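Local coordinates for CBS domain-containing protein (Listeria monocytogenes, PDB 6XNU) that binds the second messenger c-di-AMP, probably through its CBS domains, and takes part in controlling (p)ppGpp and c-di-AMP homeostasis, at residues 38-41 and 42-46; 46-49 and 50-54; 78-81 and 82-86; 89-92 and 93-96. All coordinates share one frame; numbering follows the deposited sequence.

Overall arrangement
From the N terminus, contact 1 closes the turn that leads from strand 40-41 toward helix 46-56, and contact 2 begins on that helix and shares Leu-46 with contact 1; the centres of the two contacts lie about 8 Å apart. Both belong to the beta-alpha-beta unit of strand 40-41, helix 46-56 and strand 60-64. Contact 3 ends helix 76-82, whose Ile-79 CD1 packs on Ala-49 CB at 3.8 Å, and contact 4 coils the following loop back beside it, centres about 9 Å apart. The four follow in series, none nested in another. Leu-94 of contact 4 reaches Leu-46 and Leu-50, and contacts 2, 3 and 4 all meet the second subunit.

Contact 1: residues 38-41 and 42-46; sequences AHVQ and LGNNL
Asn-44 meets Gln-41 through two hydrogen bonds that run in opposite senses. The backbone N of Gln-41 donates to Asn-44 OD1 at 2.9 Å with an N-H...O angle of 169°, nearly straight, although the donor stands well above the plane of the side-chain amide. In return Asn-44 N donates to Gln-41 O, also at 2.9 Å, which closes a type II beta turn from Gln-41 to Asn-44. The side chain of Asn-44 is set over the turn by its first torsion (chi1 -78°), with CG beside the backbone N and anti to the carbonyl carbon. Its OD1 also touches Val-40 CB at 3.6 Å. The two side-chain amides pass at a slant, Gln-41 NE2 lying 3.8 Å from Asn-44 ND2, with their planes 28° apart.

Around this shell, Gly-43 takes the third position of the turn with a positive phi, a backbone conformation that suits glycine. Gly-43 N and O are hydrogen-bonded to Glu-100 OE1 and Lys-98 NZ, while Val-40 pairs with strand 60-64. Just beyond, Asn-45 N-caps helix 46-56, its OD1 accepting from His-48 N.

Asn-44 is thus donor through its backbone N-H and acceptor through OD1, and both bonds end on the backbone of Gln-41, so that together they hold the turn closed and restrain the rotation of the Asn-44 side chain against Gln-41.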
loop_
_atom_site.group_PDB
_atom_site.type_symbol
_atom_site.label_atom_id
_atom_site.label_comp_id
_atom_site.label_asym_id
_atom_site.label_seq_id
_atom_site.Cartn_x
_atom_site.Cartn_y
_atom_site.Cartn_z
ATOM N N ALA A 38 -12.112 -5.793 2.700
ATOM C CA ALA A 38 -12.951 -5.682 1.518
ATOM C C ALA A 38 -12.460 -6.636 0.438
ATOM O O ALA A 38 -11.274 -6.983 0.374
ATOM C CB ALA A 38 -12.954 -4.249 0.992
ATOM N N HIS A 39 -13.395 -7.093 -0.397
ATOM C CA HIS A 39 -13.054 -7.956 -1.517
ATOM C C HIS A 39 -13.940 -7.613 -2.703
ATOM O O HIS A 39 -14.943 -6.908 -2.575
ATOM C CB HIS A 39 -13.195 -9.451 -1.163
ATOM C CG HIS A 39 -14.609 -9.904 -0.953
ATOM N ND1 HIS A 39 -15.173 -10.027 0.299
ATOM C CD2 HIS A 39 -15.567 -10.284 -1.833
ATOM C CE1 HIS A 39 -16.418 -10.460 0.181
ATOM N NE2 HIS A 39 -16.682 -10.625 -1.103
ATOM N N VAL A 40 -13.552 -8.122 -3.869
ATOM C CA VAL A 40 -14.416 -8.128 -5.039
ATOM C C VAL A 40 -14.618 -9.581 -5.458
ATOM O O VAL A 40 -13.960 -10.496 -4.953
ATOM C CB VAL A 40 -13.844 -7.286 -6.196
ATOM C CG1 VAL A 40 -13.917 -5.815 -5.846
ATOM C CG2 VAL A 40 -12.410 -7.691 -6.477
ATOM N N GLN A 41 -15.548 -9.785 -6.387
ATOM C CA GLN A 41 -15.924 -11.112 -6.853
ATOM C C GLN A 41 -15.572 -11.270 -8.326
ATOM O O GLN A 41 -15.623 -10.302 -9.091
ATOM C CB GLN A 41 -17.433 -11.361 -6.682
ATOM C CG GLN A 41 -17.967 -11.208 -5.272
ATOM C CD GLN A 41 -19.476 -11.041 -5.259
ATOM O OE1 GLN A 41 -20.149 -11.398 -4.292
ATOM N NE2 GLN A 41 -20.017 -10.496 -6.345
ATOM N N LEU A 42 -15.228 -12.500 -8.729
ATOM C CA LEU A 42 -15.103 -12.784 -10.156
ATOM C C LEU A 42 -16.338 -12.283 -10.892
ATOM O O LEU A 42 -17.471 -12.456 -10.429
ATOM C CB LEU A 42 -14.929 -14.285 -10.408
ATOM C CG LEU A 42 -13.707 -14.973 -9.816
ATOM C CD1 LEU A 42 -13.813 -16.490 -9.968
ATOM C CD2 LEU A 42 -12.424 -14.458 -10.454
ATOM N N GLY A 43 -16.118 -11.655 -12.038
ATOM C CA GLY A 43 -17.203 -11.104 -12.817
ATOM C C GLY A 43 -17.551 -9.665 -12.502
ATOM O O GLY A 43 -18.235 -9.019 -13.306
ATOM N N ASN A 44 -17.104 -9.135 -11.358
ATOM C CA ASN A 44 -17.221 -7.703 -11.110
ATOM C C ASN A 44 -16.446 -6.935 -12.172
ATOM O O ASN A 44 -15.382 -7.374 -12.614
ATOM C CB ASN A 44 -16.656 -7.336 -9.729
ATOM C CG ASN A 44 -17.598 -7.669 -8.583
ATOM O OD1 ASN A 44 -17.192 -7.653 -7.420
ATOM N ND2 ASN A 44 -18.856 -7.959 -8.901
ATOM N N ASN A 45 -16.973 -5.784 -12.584
ATOM C CA ASN A 45 -16.209 -4.974 -13.517
ATOM C C ASN A 45 -15.205 -4.106 -12.759
ATOM O O ASN A 45 -15.198 -4.046 -11.524
ATOM C CB ASN A 45 -17.133 -4.132 -14.414
ATOM C CG ASN A 45 -17.903 -3.067 -13.657
ATOM O OD1 ASN A 45 -17.339 -2.275 -12.907
ATOM N ND2 ASN A 45 -19.210 -3.014 -13.896
ATOM N N LEU A 46 -14.325 -3.449 -13.522
ATOM C CA LEU A 46 -13.231 -2.685 -12.918
ATOM C C LEU A 46 -13.692 -1.365 -12.317
ATOM O O LEU A 46 -13.029 -0.837 -11.416
ATOM C CB LEU A 46 -12.132 -2.424 -13.947
ATOM C CG LEU A 46 -11.472 -3.655 -14.568
ATOM C CD1 LEU A 46 -10.222 -3.244 -15.325
ATOM C CD2 LEU A 46 -11.148 -4.717 -13.516
#

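Contact 2: residues 46-49 and 50-54; sequences LEHA and LLVLT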
loop_
_atom_site.group_PDB
_atom_site.type_symbol
_atom_site.label_atom_id
_atom_site.label_comp_id
_atom_site.label_asym_id
_atom_site.label_seq_id
_atom_site.Cartn_x
_atom_site.Cartn_y
_atom_site.Cartn_z
ATOM N N LEU A 46 -14.325 -3.449 -13.522
ATOM C CA LEU A 46 -13.231 -2.685 -12.918
ATOM C C LEU A 46 -13.692 -1.365 -12.317
ATOM O O LEU A 46 -13.029 -0.837 -11.416
ATOM C CB LEU A 46 -12.132 -2.424 -13.947
ATOM C CG LEU A 46 -11.472 -3.655 -14.568
ATOM C CD1 LEU A 46 -10.222 -3.244 -15.325
ATOM C CD2 LEU A 46 -11.148 -4.717 -13.516
ATOM N N GLU A 47 -14.797 -0.799 -12.806
ATOM C CA GLU A 47 -15.340 0.388 -12.156
ATOM C C GLU A 47 -15.808 0.060 -10.743
ATOM O O GLU A 47 -15.517 0.802 -9.796
ATOM C CB GLU A 47 -16.477 0.984 -12.996
ATOM C CG GLU A 47 -17.298 2.046 -12.261
ATOM C CD GLU A 47 -17.455 3.343 -13.043
ATOM O OE1 GLU A 47 -17.358 3.308 -14.289
ATOM O OE2 GLU A 47 -17.680 4.399 -12.406
ATOM N N HIS A 48 -16.494 -1.076 -10.573
ATOM C CA HIS A 48 -16.896 -1.498 -9.235
ATOM C C HIS A 48 -15.678 -1.738 -8.347
ATOM O O HIS A 48 -15.642 -1.296 -7.192
ATOM C CB HIS A 48 -17.756 -2.759 -9.315
ATOM C CG HIS A 48 -18.234 -3.242 -7.981
ATOM N ND1 HIS A 48 -17.699 -4.346 -7.352
ATOM C CD2 HIS A 48 -19.179 -2.753 -7.144
ATOM C CE1 HIS A 48 -18.303 -4.526 -6.192
ATOM N NE2 HIS A 48 -19.209 -3.575 -6.044
ATOM N N ALA A 49 -14.659 -2.419 -8.880
ATOM C CA ALA A 49 -13.457 -2.688 -8.092
ATOM C C ALA A 49 -12.775 -1.398 -7.650
ATOM O O ALA A 49 -12.269 -1.305 -6.524
ATOM C CB ALA A 49 -12.487 -3.556 -8.893
ATOM N N LEU A 50 -12.738 -0.393 -8.531
ATOM C CA LEU A 50 -12.106 0.872 -8.172
ATOM C C LEU A 50 -12.838 1.534 -7.012
ATOM O O LEU A 50 -12.214 2.117 -6.113
ATOM C CB LEU A 50 -12.078 1.791 -9.398
ATOM C CG LEU A 50 -10.822 2.593 -9.714
ATOM C CD1 LEU A 50 -9.536 1.769 -9.601
ATOM C CD2 LEU A 50 -10.971 3.183 -11.120
ATOM N N LEU A 51 -14.167 1.445 -7.014
ATOM C CA LEU A 51 -14.953 1.994 -5.916
ATOM C C LEU A 51 -14.633 1.282 -4.610
ATOM O O LEU A 51 -14.373 1.927 -3.589
ATOM C CB LEU A 51 -16.438 1.886 -6.245
ATOM C CG LEU A 51 -17.452 2.227 -5.158
ATOM C CD1 LEU A 51 -17.395 3.711 -4.835
ATOM C CD2 LEU A 51 -18.846 1.822 -5.624
ATOM N N VAL A 52 -14.630 -0.055 -4.628
ATOM C CA VAL A 52 -14.325 -0.806 -3.413
ATOM C C VAL A 52 -12.933 -0.455 -2.906
ATOM O O VAL A 52 -12.729 -0.198 -1.713
ATOM C CB VAL A 52 -14.466 -2.320 -3.661
ATOM C CG1 VAL A 52 -13.977 -3.085 -2.429
ATOM C CG2 VAL A 52 -15.897 -2.674 -3.991
ATOM N N LEU A 53 -11.947 -0.451 -3.804
ATOM C CA LEU A 53 -10.582 -0.121 -3.404
ATOM C C LEU A 53 -10.501 1.268 -2.790
ATOM O O LEU A 53 -9.792 1.478 -1.805
ATOM C CB LEU A 53 -9.649 -0.199 -4.607
ATOM C CG LEU A 53 -9.142 -1.594 -4.961
ATOM C CD1 LEU A 53 -8.735 -1.579 -6.423
ATOM C CD2 LEU A 53 -7.974 -2.009 -4.068
ATOM N N THR A 54 -11.214 2.228 -3.367
ATOM C CA THR A 54 -11.097 3.604 -2.897
ATOM C C THR A 54 -11.654 3.770 -1.488
ATOM O O THR A 54 -11.088 4.510 -0.678
ATOM C CB THR A 54 -11.802 4.534 -3.874
ATOM O OG1 THR A 54 -11.172 4.419 -5.157
ATOM C CG2 THR A 54 -11.716 5.987 -3.397
#
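Val-52 lays its CG2 methyl over one face of the His-48 ring, one helical turn earlier. The methyl stands 4.1 Å from the centroid of the His-48 ring and 25° off the normal, a CH-pi contact displaced toward the rim; of the ring atoms, His-48 CE1 is nearest to Val-52 CG2, at 3.8 Å. A first torsion of -179° carries the imidazole alongside Val-52, chi2 turns one face to the methyl, and the two side chains meet at a slant. The same Val-52 CG2 lies 3.5 Å from His-48 O, the oxygen that receives Val-52 N at 3.0 Å, nearly in line with the carbonyl.

Helix 46-56 is the crossover helix of a beta-alpha-beta unit between strands 40-41 and 60-64 in this CBS protein. Its i to i+4 ladder continues with Leu-53 N to Ala-49 O at 2.9 Å, N-H...O angle 170°. Ala-49 and Leu-53 pack on Ile-79 of helix 76-82, and Leu-50 and Leu-51 contact Phe-91 and Leu-84 of the second subunit. Thr-54 turns its hydroxyl back along the helix, with OG1 donating to Leu-50 O at 2.7 Å. That oxygen also accepts Thr-54 N, the two donors reaching it from opposite faces of its carbonyl plane.

Contact 3: residues 78-81 and 82-86; sequences MITD and AILGL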
loop_
_atom_site.group_PDB
_atom_site.type_symbol
_atom_site.label_atom_id
_atom_site.label_comp_id
_atom_site.label_asym_id
_atom_site.label_seq_id
_atom_site.Cartn_x
_atom_site.Cartn_y
_atom_site.Cartn_z
ATOM N N MET A 78 -3.124 -2.037 -11.074
ATOM C CA MET A 78 -3.426 -3.077 -12.054
ATOM C C MET A 78 -4.589 -2.667 -12.941
ATOM O O MET A 78 -4.579 -2.910 -14.156
ATOM C CB MET A 78 -3.764 -4.386 -11.344
ATOM C CG MET A 78 -2.667 -4.983 -10.522
ATOM S SD MET A 78 -3.317 -6.453 -9.693
ATOM C CE MET A 78 -2.246 -6.528 -8.262
ATOM N N ILE A 79 -5.603 -2.048 -12.343
ATOM C CA ILE A 79 -6.782 -1.624 -13.090
ATOM C C ILE A 79 -6.424 -0.510 -14.068
ATOM O O ILE A 79 -6.778 -0.562 -15.253
ATOM C CB ILE A 79 -7.880 -1.183 -12.105
ATOM C CG1 ILE A 79 -8.444 -2.394 -11.356
ATOM C CG2 ILE A 79 -8.947 -0.360 -12.803
ATOM C CD1 ILE A 79 -9.283 -2.018 -10.157
ATOM N N THR A 80 -5.709 0.511 -13.589
ATOM C CA THR A 80 -5.435 1.671 -14.438
ATOM C C THR A 80 -4.454 1.323 -15.551
ATOM O O THR A 80 -4.566 1.844 -16.668
ATOM C CB THR A 80 -4.903 2.828 -13.594
ATOM O OG1 THR A 80 -5.827 3.099 -12.534
ATOM C CG2 THR A 80 -4.746 4.080 -14.446
ATOM N N ASP A 81 -3.478 0.461 -15.263
ATOM C CA ASP A 81 -2.565 0.014 -16.309
ATOM C C ASP A 81 -3.333 -0.630 -17.457
ATOM O O ASP A 81 -3.009 -0.415 -18.632
ATOM C CB ASP A 81 -1.541 -0.958 -15.728
ATOM C CG ASP A 81 -0.708 -1.633 -16.797
ATOM O OD1 ASP A 81 0.344 -1.080 -17.173
ATOM O OD2 ASP A 81 -1.110 -2.720 -17.263
ATOM N N ALA A 82 -4.385 -1.389 -17.134
ATOM C CA ALA A 82 -5.163 -2.067 -18.162
ATOM C C ALA A 82 -5.861 -1.102 -19.111
ATOM O O ALA A 82 -6.173 -1.493 -20.243
ATOM C CB ALA A 82 -6.193 -2.991 -17.511
ATOM N N ILE A 83 -6.118 0.137 -18.693
ATOM C CA ILE A 83 -6.837 1.103 -19.518
ATOM C C ILE A 83 -5.932 2.257 -19.955
ATOM O O ILE A 83 -6.425 3.318 -20.338
ATOM C CB ILE A 83 -8.094 1.626 -18.804
ATOM C CG1 ILE A 83 -7.718 2.320 -17.491
ATOM C CG2 ILE A 83 -9.081 0.496 -18.560
ATOM C CD1 ILE A 83 -8.799 3.225 -16.956
ATOM N N LEU A 84 -4.614 2.073 -19.897
ATOM C CA LEU A 84 -3.676 3.074 -20.398
ATOM C C LEU A 84 -3.645 2.981 -21.921
ATOM O O LEU A 84 -3.119 2.013 -22.480
ATOM C CB LEU A 84 -2.285 2.862 -19.810
ATOM C CG LEU A 84 -2.013 3.324 -18.376
ATOM C CD1 LEU A 84 -0.518 3.464 -18.135
ATOM C CD2 LEU A 84 -2.730 4.622 -18.030
ATOM N N GLY A 85 -4.222 3.975 -22.594
ATOM C CA GLY A 85 -4.252 4.013 -24.041
ATOM C C GLY A 85 -3.009 4.659 -24.627
ATOM O O GLY A 85 -2.053 5.001 -23.930
ATOM N N LEU A 86 -3.035 4.829 -25.945
ATOM C CA LEU A 86 -1.903 5.416 -26.650
ATOM C C LEU A 86 -1.991 6.936 -26.707
ATOM O O LEU A 86 -3.048 7.512 -26.464
ATOM C CB LEU A 86 -1.815 4.841 -28.059
ATOM C CG LEU A 86 -1.454 3.359 -28.053
ATOM C CD1 LEU A 86 -1.908 2.686 -29.320
ATOM C CD2 LEU A 86 0.038 3.207 -27.876
#
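Leu-84 folds back against Thr-80, its CD2 resting 4.1 Å from Thr-80 CG2. This is the apolar pair of the contact, and the threonine methyl joins it from a position anti to the Thr-80 backbone N. Two carbons lie separately against the carbonyl oxygen of Thr-80. A chi1 of -78° places Leu-84 CG near Thr-80 O, with Leu-84 CD2 3.6 Å from that oxygen, and Ile-83 CG1 is packed 3.3 Å from the same Thr-80 O.

The backbone hydrogen bonds change character along the segment. Ala-82 N has two weak ones, to Met-78 O and to Ile-79 O; the next two span only three residues, Ile-83 N to Thr-80 O at 3.1 Å and Leu-84 N to Asp-81 O at 3.2 Å, the latter with an N-H...O angle of 167°. In both of these the donor sits well above the carbonyl plane. The i to i+3 pattern is that of a 3-10-like turn, which leads from the helix beginning at residue 76 to the loop ahead of helix 99-102 in this CBS protein. Ile-83 is hydrogen-bonded onward through its backbone to Glu-90.

Among the polar side chains, Thr-80 OG1 is hydrogen-bonded to Ala-76 O, one turn back in the helix. Packing joins this region to the second subunit, where Thr-54 meets Thr-80 and Asp-81, and Lys-55 meets Leu-84.

Contact 4: residues 89-92 and 93-96; sequences IEFE and RLED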
loop_
_atom_site.group_PDB
_atom_site.type_symbol
_atom_site.label_atom_id
_atom_site.label_comp_id
_atom_site.label_asym_id
_atom_site.label_seq_id
_atom_site.Cartn_x
_atom_site.Cartn_y
_atom_site.Cartn_z
ATOM N N ILE A 89 -5.938 7.842 -20.860
ATOM C CA ILE A 89 -6.441 6.854 -19.910
ATOM C C ILE A 89 -7.917 6.630 -20.225
ATOM O O ILE A 89 -8.744 7.530 -20.055
ATOM C CB ILE A 89 -6.238 7.297 -18.458
ATOM C CG1 ILE A 89 -4.773 7.654 -18.210
ATOM C CG2 ILE A 89 -6.644 6.174 -17.518
ATOM C CD1 ILE A 89 -4.443 7.946 -16.754
ATOM N N GLU A 90 -8.247 5.427 -20.687
ATOM C CA GLU A 90 -9.566 5.144 -21.253
ATOM C C GLU A 90 -10.518 4.655 -20.159
ATOM O O GLU A 90 -10.914 3.488 -20.098
ATOM C CB GLU A 90 -9.438 4.138 -22.390
ATOM C CG GLU A 90 -8.638 4.677 -23.570
ATOM C CD GLU A 90 -8.102 3.590 -24.475
ATOM O OE1 GLU A 90 -8.543 2.431 -24.350
ATOM O OE2 GLU A 90 -7.235 3.896 -25.317
ATOM N N PHE A 91 -10.900 5.599 -19.294
ATOM C CA PHE A 91 -11.794 5.288 -18.183
ATOM C C PHE A 91 -13.116 4.681 -18.643
ATOM O O PHE A 91 -13.764 3.976 -17.862
ATOM C CB PHE A 91 -12.066 6.547 -17.357
ATOM C CG PHE A 91 -10.831 7.159 -16.751
ATOM C CD1 PHE A 91 -10.157 6.516 -15.726
ATOM C CD2 PHE A 91 -10.345 8.373 -17.210
ATOM C CE1 PHE A 91 -9.026 7.077 -15.164
ATOM C CE2 PHE A 91 -9.213 8.939 -16.658
ATOM C CZ PHE A 91 -8.549 8.290 -15.637
ATOM N N GLU A 92 -13.531 4.937 -19.887
ATOM C CA GLU A 92 -14.773 4.355 -20.388
ATOM C C GLU A 92 -14.715 2.831 -20.412
ATOM O O GLU A 92 -15.751 2.171 -20.278
ATOM C CB GLU A 92 -15.083 4.904 -21.785
ATOM C CG GLU A 92 -14.168 4.381 -22.893
ATOM C CD GLU A 92 -12.946 5.260 -23.126
ATOM O OE1 GLU A 92 -12.140 4.932 -24.026
ATOM O OE2 GLU A 92 -12.787 6.274 -22.411
ATOM N N ARG A 93 -13.518 2.255 -20.552
ATOM C CA ARG A 93 -13.369 0.808 -20.641
ATOM C C ARG A 93 -13.525 0.095 -19.300
ATOM O O ARG A 93 -13.623 -1.137 -19.290
ATOM C CB ARG A 93 -12.006 0.460 -21.242
ATOM C CG ARG A 93 -11.842 0.877 -22.694
ATOM C CD ARG A 93 -10.552 0.327 -23.266
ATOM N NE ARG A 93 -10.648 -1.092 -23.599
ATOM C CZ ARG A 93 -9.656 -1.959 -23.435
ATOM N NH1 ARG A 93 -9.820 -3.234 -23.764
ATOM N NH2 ARG A 93 -8.498 -1.551 -22.933
ATOM N N LEU A 94 -13.541 0.826 -18.179
ATOM C CA LEU A 94 -13.646 0.176 -16.873
ATOM C C LEU A 94 -14.949 -0.598 -16.754
ATOM O O LEU A 94 -14.997 -1.665 -16.131
ATOM C CB LEU A 94 -13.549 1.213 -15.756
ATOM C CG LEU A 94 -12.228 1.961 -15.691
ATOM C CD1 LEU A 94 -12.356 3.175 -14.796
ATOM C CD2 LEU A 94 -11.153 1.023 -15.176
ATOM N N GLU A 95 -16.017 -0.070 -17.358
ATOM C CA GLU A 95 -17.315 -0.731 -17.344
ATOM C C GLU A 95 -17.257 -2.123 -17.951
ATOM O O GLU A 95 -18.021 -3.007 -17.546
ATOM C CB GLU A 95 -18.316 0.138 -18.103
ATOM C CG GLU A 95 -19.773 -0.254 -17.994
ATOM C CD GLU A 95 -20.663 0.737 -18.723
ATOM O OE1 GLU A 95 -20.390 1.955 -18.622
ATOM O OE2 GLU A 95 -21.618 0.305 -19.407
ATOM N N ASP A 96 -16.369 -2.340 -18.922
ATOM C CA ASP A 96 -16.412 -3.550 -19.734
ATOM C C ASP A 96 -15.429 -4.628 -19.300
ATOM O O ASP A 96 -15.663 -5.806 -19.594
ATOM C CB ASP A 96 -16.149 -3.208 -21.208
ATOM C CG ASP A 96 -17.137 -2.191 -21.764
ATOM O OD1 ASP A 96 -16.693 -1.266 -22.478
ATOM O OD2 ASP A 96 -18.354 -2.318 -21.495
#
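The Phe-91 ring receives Leu-94 at its edge, near the ring plane, with Leu-94 CD1 4.1 Å from Phe-91 CD1, while Ile-89 CG2 lies over one face of the Phe-91 ring, 3.4 Å above the plane and displaced toward the rim. Both residues belong to a short 3-10 turn in the loop between helices 76-82 and 99-102, entered through an inverse gamma turn centred on Glu-90. Phe-91 and Leu-94 run side by side and point the same way. This ring also stacks on Phe-91 of the second subunit, and Leu-94 of that subunit packs against it, so the aromatic pair joins the two copies. The second flat pair is the Glu-90 carboxylate and the Arg-93 guanidinium, whose planes are 65° apart; OE1 approaches the guanidinium obliquely.

Two i to i+3 hydrogen bonds define the turn: Arg-93 N to Glu-90 O at 2.9 Å and Leu-94 N to Phe-91 O at 3.2 Å, the second with an N-H...O angle of 163°. Both donors stand above their carbonyl planes. Leu-94 packs on Leu-46 and Leu-50 of helix 46-56, joining this loop to that helix.

Glu-90 and Arg-93 extend alongside one another, yet their charges do not form a salt bridge, since Glu-90 OE1 is 4.2 Å from Arg-93 NE. Glu-92 instead has Arg-88 as its salt-bridge partner, through OE1. The closest side-chain approach between Glu-90 and Arg-93 is made by a carbon, with Arg-93 CD 3.1 Å from Glu-90 OE1.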